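Local coordinates for extracellular solute-binding protein, family 1 (Bifidobacterium longum subsp. infantis, PDB 6FTH) that probably binds human milk oligosaccharides outside the cell and delivers them to an ABC transporter for uptake, at residues K121-A126 / I413-T418; Q368-S373 / D407-W412. One frame throughout, in Å; residues are numbered along the deposited sequence.

Contact 1: K121-A126 / I413-T418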
loop_
_atom_site.group_PDB
_atom_site.type_symbol
_atom_site.label_atom_id
_atom_site.label_comp_id
_atom_site.label_asym_id
_atom_site.label_seq_id
_atom_site.Cartn_x
_atom_site.Cartn_y
_atom_site.Cartn_z
ATOM N N LYS A 121 -3.279 -16.156 15.755
ATOM C CA LYS A 121 -3.535 -17.555 15.414
ATOM C C LYS A 121 -4.101 -17.677 14.008
ATOM O O LYS A 121 -3.659 -18.518 13.215
ATOM C CB LYS A 121 -4.524 -18.179 16.399
ATOM C CG LYS A 121 -4.866 -19.664 16.073
ATOM C CD LYS A 121 -5.844 -20.270 17.077
ATOM C CE LYS A 121 -5.984 -21.799 16.908
ATOM N NZ LYS A 121 -6.358 -22.185 15.523
ATOM N N GLU A 122 -5.112 -16.850 13.690
ATOM C CA GLU A 122 -5.762 -16.920 12.391
ATOM C C GLU A 122 -4.928 -16.294 11.285
ATOM O O GLU A 122 -5.036 -16.713 10.127
ATOM C CB GLU A 122 -7.144 -16.253 12.470
ATOM C CG GLU A 122 -8.086 -16.906 13.505
ATOM C CD GLU A 122 -9.569 -16.498 13.394
ATOM O OE1 GLU A 122 -10.013 -16.078 12.302
ATOM O OE2 GLU A 122 -10.293 -16.615 14.411
ATOM N N LYS A 123 -4.110 -15.283 11.609
ATOM C CA LYS A 123 -3.300 -14.557 10.631
ATOM C C LYS A 123 -1.854 -14.456 11.114
ATOM O O LYS A 123 -1.375 -13.372 11.468
ATOM C CB LYS A 123 -3.909 -13.176 10.389
ATOM C CG LYS A 123 -5.338 -13.289 9.834
ATOM C CD LYS A 123 -5.993 -11.949 9.561
ATOM C CE LYS A 123 -7.372 -12.154 8.930
ATOM N NZ LYS A 123 -7.263 -12.624 7.531
ATOM N N PRO A 124 -1.112 -15.570 11.093
ATOM C CA PRO A 124 0.254 -15.562 11.644
ATOM C C PRO A 124 1.201 -14.563 11.000
ATOM O O PRO A 124 2.140 -14.104 11.666
ATOM C CB PRO A 124 0.728 -17.006 11.429
ATOM C CG PRO A 124 -0.200 -17.588 10.406
ATOM C CD PRO A 124 -1.513 -16.901 10.622
ATOM N N ASP A 125 0.996 -14.205 9.730
ATOM C CA ASP A 125 1.900 -13.281 9.068
ATOM C C ASP A 125 1.714 -11.869 9.584
ATOM O O ASP A 125 2.598 -11.028 9.387
ATOM C CB ASP A 125 1.695 -13.300 7.548
ATOM C CG ASP A 125 2.431 -14.442 6.867
ATOM O OD1 ASP A 125 3.034 -15.278 7.575
ATOM O OD2 ASP A 125 2.409 -14.494 5.622
ATOM N N ALA A 126 0.567 -11.587 10.210
ATOM C CA ALA A 126 0.389 -10.286 10.843
ATOM C C ALA A 126 1.306 -10.158 12.046
ATOM O O ALA A 126 1.938 -9.115 12.243
ATOM C CB ALA A 126 -1.074 -10.080 11.248
ATOM N N ILE A 413 -10.313 -7.688 11.155
ATOM C CA ILE A 413 -11.553 -8.269 10.630
ATOM C C ILE A 413 -11.296 -9.748 10.400
ATOM O O ILE A 413 -10.577 -10.107 9.440
ATOM C CB ILE A 413 -12.026 -7.576 9.342
ATOM C CG1 ILE A 413 -12.147 -6.051 9.501
ATOM C CG2 ILE A 413 -13.358 -8.177 8.891
ATOM C CD1 ILE A 413 -13.110 -5.570 10.556
ATOM N N PRO A 414 -11.825 -10.652 11.239
ATOM C CA PRO A 414 -11.591 -12.092 11.042
ATOM C C PRO A 414 -12.244 -12.592 9.761
ATOM O O PRO A 414 -13.263 -12.067 9.305
ATOM C CB PRO A 414 -12.252 -12.731 12.272
ATOM C CG PRO A 414 -12.350 -11.626 13.301
ATOM C CD PRO A 414 -12.597 -10.389 12.471
ATOM N N ASP A 415 -11.667 -13.663 9.194
ATOM C CA ASP A 415 -12.225 -14.240 7.967
ATOM C C ASP A 415 -13.655 -14.774 8.153
ATOM O O ASP A 415 -14.423 -14.843 7.173
ATOM C CB ASP A 415 -11.334 -15.366 7.472
ATOM C CG ASP A 415 -10.053 -14.895 6.830
ATOM O OD1 ASP A 415 -9.748 -13.665 6.801
ATOM O OD2 ASP A 415 -9.300 -15.784 6.347
ATOM N N GLY A 416 -14.033 -15.139 9.385
ATOM C CA GLY A 416 -15.398 -15.590 9.657
ATOM C C GLY A 416 -16.457 -14.491 9.634
ATOM O O GLY A 416 -17.654 -14.809 9.671
ATOM N N VAL A 417 -16.052 -13.233 9.547
ATOM C CA VAL A 417 -16.964 -12.099 9.460
ATOM C C VAL A 417 -17.254 -11.816 7.999
ATOM O O VAL A 417 -16.344 -11.830 7.161
ATOM C CB VAL A 417 -16.317 -10.869 10.124
ATOM C CG1 VAL A 417 -17.049 -9.550 9.737
ATOM C CG2 VAL A 417 -16.286 -11.065 11.624
ATOM N N THR A 418 -18.525 -11.563 7.688
ATOM C CA THR A 418 -18.960 -11.146 6.362
ATOM C C THR A 418 -19.512 -9.735 6.460
ATOM O O THR A 418 -20.298 -9.436 7.368
ATOM C CB THR A 418 -20.040 -12.075 5.818
ATOM O OG1 THR A 418 -19.457 -13.373 5.617
ATOM C CG2 THR A 418 -20.575 -11.544 4.486
HETATM O O HOH W 1 -9.277 -14.809 10.162
HETATM O O HOH W 2 -12.634 -16.137 11.624
#

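Contact 2: Q368-S373 / D407-W412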
loop_
_atom_site.group_PDB
_atom_site.type_symbol
_atom_site.label_atom_id
_atom_site.label_comp_id
_atom_site.label_asym_id
_atom_site.label_seq_id
_atom_site.Cartn_x
_atom_site.Cartn_y
_atom_site.Cartn_z
ATOM N N GLN A 368 -16.672 -1.779 14.451
ATOM C CA GLN A 368 -17.153 -0.407 14.626
ATOM C C GLN A 368 -16.067 0.626 14.313
ATOM O O GLN A 368 -16.364 1.688 13.761
ATOM C CB GLN A 368 -17.743 -0.211 16.021
ATOM C CG GLN A 368 -19.062 -0.943 16.213
ATOM C CD GLN A 368 -19.695 -0.597 17.543
ATOM O OE1 GLN A 368 -20.575 0.273 17.608
ATOM N NE2 GLN A 368 -19.231 -1.239 18.613
ATOM N N GLN A 369 -14.801 0.343 14.617
ATOM C CA GLN A 369 -13.770 1.274 14.161
ATOM C C GLN A 369 -13.744 1.357 12.648
ATOM O O GLN A 369 -13.562 2.427 12.065
ATOM C CB GLN A 369 -12.389 0.843 14.624
ATOM C CG GLN A 369 -12.083 0.918 16.069
ATOM C CD GLN A 369 -10.724 0.333 16.311
ATOM O OE1 GLN A 369 -9.708 0.954 15.975
ATOM N NE2 GLN A 369 -10.679 -0.908 16.782
ATOM N N PHE A 370 -13.840 0.214 11.989
ATOM C CA PHE A 370 -13.622 0.156 10.552
ATOM C C PHE A 370 -14.806 0.761 9.798
ATOM O O PHE A 370 -14.616 1.471 8.812
ATOM C CB PHE A 370 -13.353 -1.309 10.156
ATOM C CG PHE A 370 -13.016 -1.520 8.703
ATOM C CD1 PHE A 370 -11.921 -0.903 8.114
ATOM C CD2 PHE A 370 -13.772 -2.388 7.933
ATOM C CE1 PHE A 370 -11.628 -1.100 6.769
ATOM C CE2 PHE A 370 -13.477 -2.605 6.592
ATOM C CZ PHE A 370 -12.410 -1.959 6.015
ATOM N N LEU A 371 -16.033 0.486 10.268
ATOM C CA LEU A 371 -17.266 0.862 9.578
ATOM C C LEU A 371 -18.115 1.877 10.332
ATOM O O LEU A 371 -19.181 2.259 9.831
ATOM C CB LEU A 371 -18.116 -0.396 9.332
ATOM C CG LEU A 371 -17.413 -1.494 8.524
ATOM C CD1 LEU A 371 -18.271 -2.756 8.434
ATOM C CD2 LEU A 371 -17.045 -0.997 7.149
ATOM N N GLY A 372 -17.699 2.296 11.513
ATOM C CA GLY A 372 -18.470 3.204 12.345
ATOM C C GLY A 372 -19.386 2.471 13.315
ATOM O O GLY A 372 -19.565 1.254 13.270
ATOM N N SER A 373 -19.992 3.250 14.207
ATOM C CA SER A 373 -20.800 2.687 15.282
ATOM C C SER A 373 -21.993 1.906 14.739
ATOM O O SER A 373 -22.601 2.276 13.731
ATOM C CB SER A 373 -21.318 3.828 16.156
ATOM O OG SER A 373 -20.252 4.618 16.666
ATOM N N ASP A 407 -9.851 2.616 7.380
ATOM C CA ASP A 407 -8.693 1.776 7.120
ATOM C C ASP A 407 -7.510 2.101 8.023
ATOM O O ASP A 407 -6.574 1.304 8.087
ATOM C CB ASP A 407 -8.296 1.884 5.648
ATOM C CG ASP A 407 -7.920 3.286 5.258
ATOM O OD1 ASP A 407 -8.790 4.175 5.333
ATOM O OD2 ASP A 407 -6.734 3.502 4.961
ATOM N N ARG A 408 -7.535 3.222 8.735
ATOM C CA ARG A 408 -6.485 3.555 9.682
ATOM C C ARG A 408 -6.676 2.898 11.062
ATOM O O ARG A 408 -5.897 3.159 11.972
ATOM C CB ARG A 408 -6.406 5.078 9.845
ATOM C CG ARG A 408 -5.451 5.784 8.910
ATOM C CD ARG A 408 -5.787 5.628 7.432
ATOM N NE ARG A 408 -5.165 6.726 6.672
ATOM C CZ ARG A 408 -5.371 6.982 5.380
ATOM N NH1 ARG A 408 -6.150 6.203 4.646
ATOM N NH2 ARG A 408 -4.787 8.038 4.818
ATOM N N PHE A 409 -7.679 2.033 11.222
ATOM C CA PHE A 409 -8.067 1.501 12.521
ATOM C C PHE A 409 -7.031 0.564 13.140
ATOM O O PHE A 409 -6.066 0.104 12.510
ATOM C CB PHE A 409 -9.429 0.793 12.453
ATOM C CG PHE A 409 -9.401 -0.644 11.903
ATOM C CD1 PHE A 409 -8.620 -1.002 10.809
ATOM C CD2 PHE A 409 -10.212 -1.599 12.463
ATOM C CE1 PHE A 409 -8.643 -2.317 10.320
ATOM C CE2 PHE A 409 -10.233 -2.901 11.986
ATOM C CZ PHE A 409 -9.467 -3.249 10.918
ATOM N N SER A 410 -7.273 0.279 14.417
ATOM C CA SER A 410 -6.422 -0.556 15.266
ATOM C C SER A 410 -7.264 -1.769 15.663
ATOM O O SER A 410 -7.882 -1.791 16.733
ATOM C CB SER A 410 -5.974 0.203 16.490
ATOM O OG SER A 410 -5.293 1.369 16.093
ATOM N N GLY A 411 -7.253 -2.792 14.821
ATOM C CA GLY A 411 -8.094 -3.954 15.047
ATOM C C GLY A 411 -7.914 -4.941 13.918
ATOM O O GLY A 411 -6.984 -4.822 13.120
ATOM N N TRP A 412 -8.817 -5.929 13.858
ATOM C CA TRP A 412 -8.738 -6.926 12.807
ATOM C C TRP A 412 -10.124 -7.422 12.442
ATOM O O TRP A 412 -10.992 -7.546 13.316
ATOM C CB TRP A 412 -7.817 -8.106 13.157
ATOM C CG TRP A 412 -8.315 -9.059 14.218
ATOM C CD1 TRP A 412 -8.572 -8.778 15.530
ATOM C CD2 TRP A 412 -8.556 -10.465 14.050
ATOM N NE1 TRP A 412 -8.992 -9.922 16.181
ATOM C CE2 TRP A 412 -8.981 -10.964 15.291
ATOM C CE3 TRP A 412 -8.451 -11.345 12.965
ATOM C CZ2 TRP A 412 -9.279 -12.304 15.487
ATOM C CZ3 TRP A 412 -8.768 -12.672 13.154
ATOM C CH2 TRP A 412 -9.175 -13.137 14.410
#

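Contact 1: K121-A126 / I413-T418
Lys123 NZ and Asp415 OD1 form a salt bridge 2.8 Å long, the ammonium group coming from above the carboxylate plane, 37° out of it. The lysine chain runs extended as far as CE and then bends (chi4 -72°), which turns NZ onto the aspartate; CE itself lies 3.8 Å from Ile413 O. NZ also pairs with Glu335 OE2, so this buried cation probably has its charge shared between two carboxylates.

Glu122 reaches the neighbouring backbone through water. Its OE1 accepts a hydrogen bond from each of two waters, one 2.6 Å away that in turn accepts from Asp415 N, the other accepting from Gly416 N at 2.8 Å. Two successive amides are thereby tied to one carboxylate oxygen, while Glu122 OE2 is held by Gln118 NE2 within helix 114-122. This water-bridged side is open to solvent at Glu122, Asp415 and Gly416, and direct contact there is slight: Glu122 OE1 stands 4.0 Å from Pro414 CB.

The Lys123 side chain also touches Ser143 and Phe336, from strands 140-143 and 336-337. The loop side is a type I beta turn from Pro414 to Val417, closed by the bond from Val417 N to Pro414 O. Lys123, just past the last turn of helix 114-122, thus joins a helix end to a beta turn leading into strand 418-420, in a two-lobed fold of the periplasmic-binding-protein type.

Contact 2: Q368-S373 / D407-W412
Gln369 reaches from helix 363-371 to the backbone of Ser410 and grips it with both ends of its amide. OE1 accepts from Ser410 N at 3.0 Å, the donor tilted from the carbonyl plane, and NE2 donates to Ser410 O at 2.9 Å. That oxygen lies nearly in the amide plane of the glutamine, yet NE2 stands well above the peptide carbonyl plane, 61° out of it. NE2 is also hydrogen-bonded to Tyr365 O in the same helix.

Beside this clasp Phe409 directs its CB toward the helix and its ring lies against Phe370, its CG lodged between backbone N and carbonyl carbon (chi1 80°). Phe370 CB sits over one face, 4.2 Å from the ring centroid, as a CH-pi contact; Gln369 CB lies at the edge and Gly411 N over the opposite face. The two phenylalanine rings meet obliquely, planes at 38°, and the edge of Phe370 reaches Asp407 CA.

A leucine in place of Gln369 would probably leave the buried N-H and C=O of Ser410 without these partners, freeing the loop to shift against the helix. Chemically, one side-chain amide stands in for a backbone partner, meeting the N-H and the C=O of one loop residue, Ser410, while the apolar contact of Phe370 with the Phe409 ring lies beside the bonds.

How the contacts relate
Going from the N terminus, the chain passes helix 114-122 and the start of helix 124-130, the first side of contact 1, then runs on for nearly half of its length before helix 363-371 supplies the first side of contact 2. The loop that follows helix 390-398 returns to both: 407-412 closes the short loop of contact 2, and the directly adjoining 413-418 closes the long one of contact 1. Contact 2 is therefore nested inside contact 1. Their centres lie about 15 Å apart, bridged by Trp412, which packs on Glu122 and Lys123 and stacks with Phe119, and by Ile413 against Phe370. One loop thus ties two helices distant in sequence.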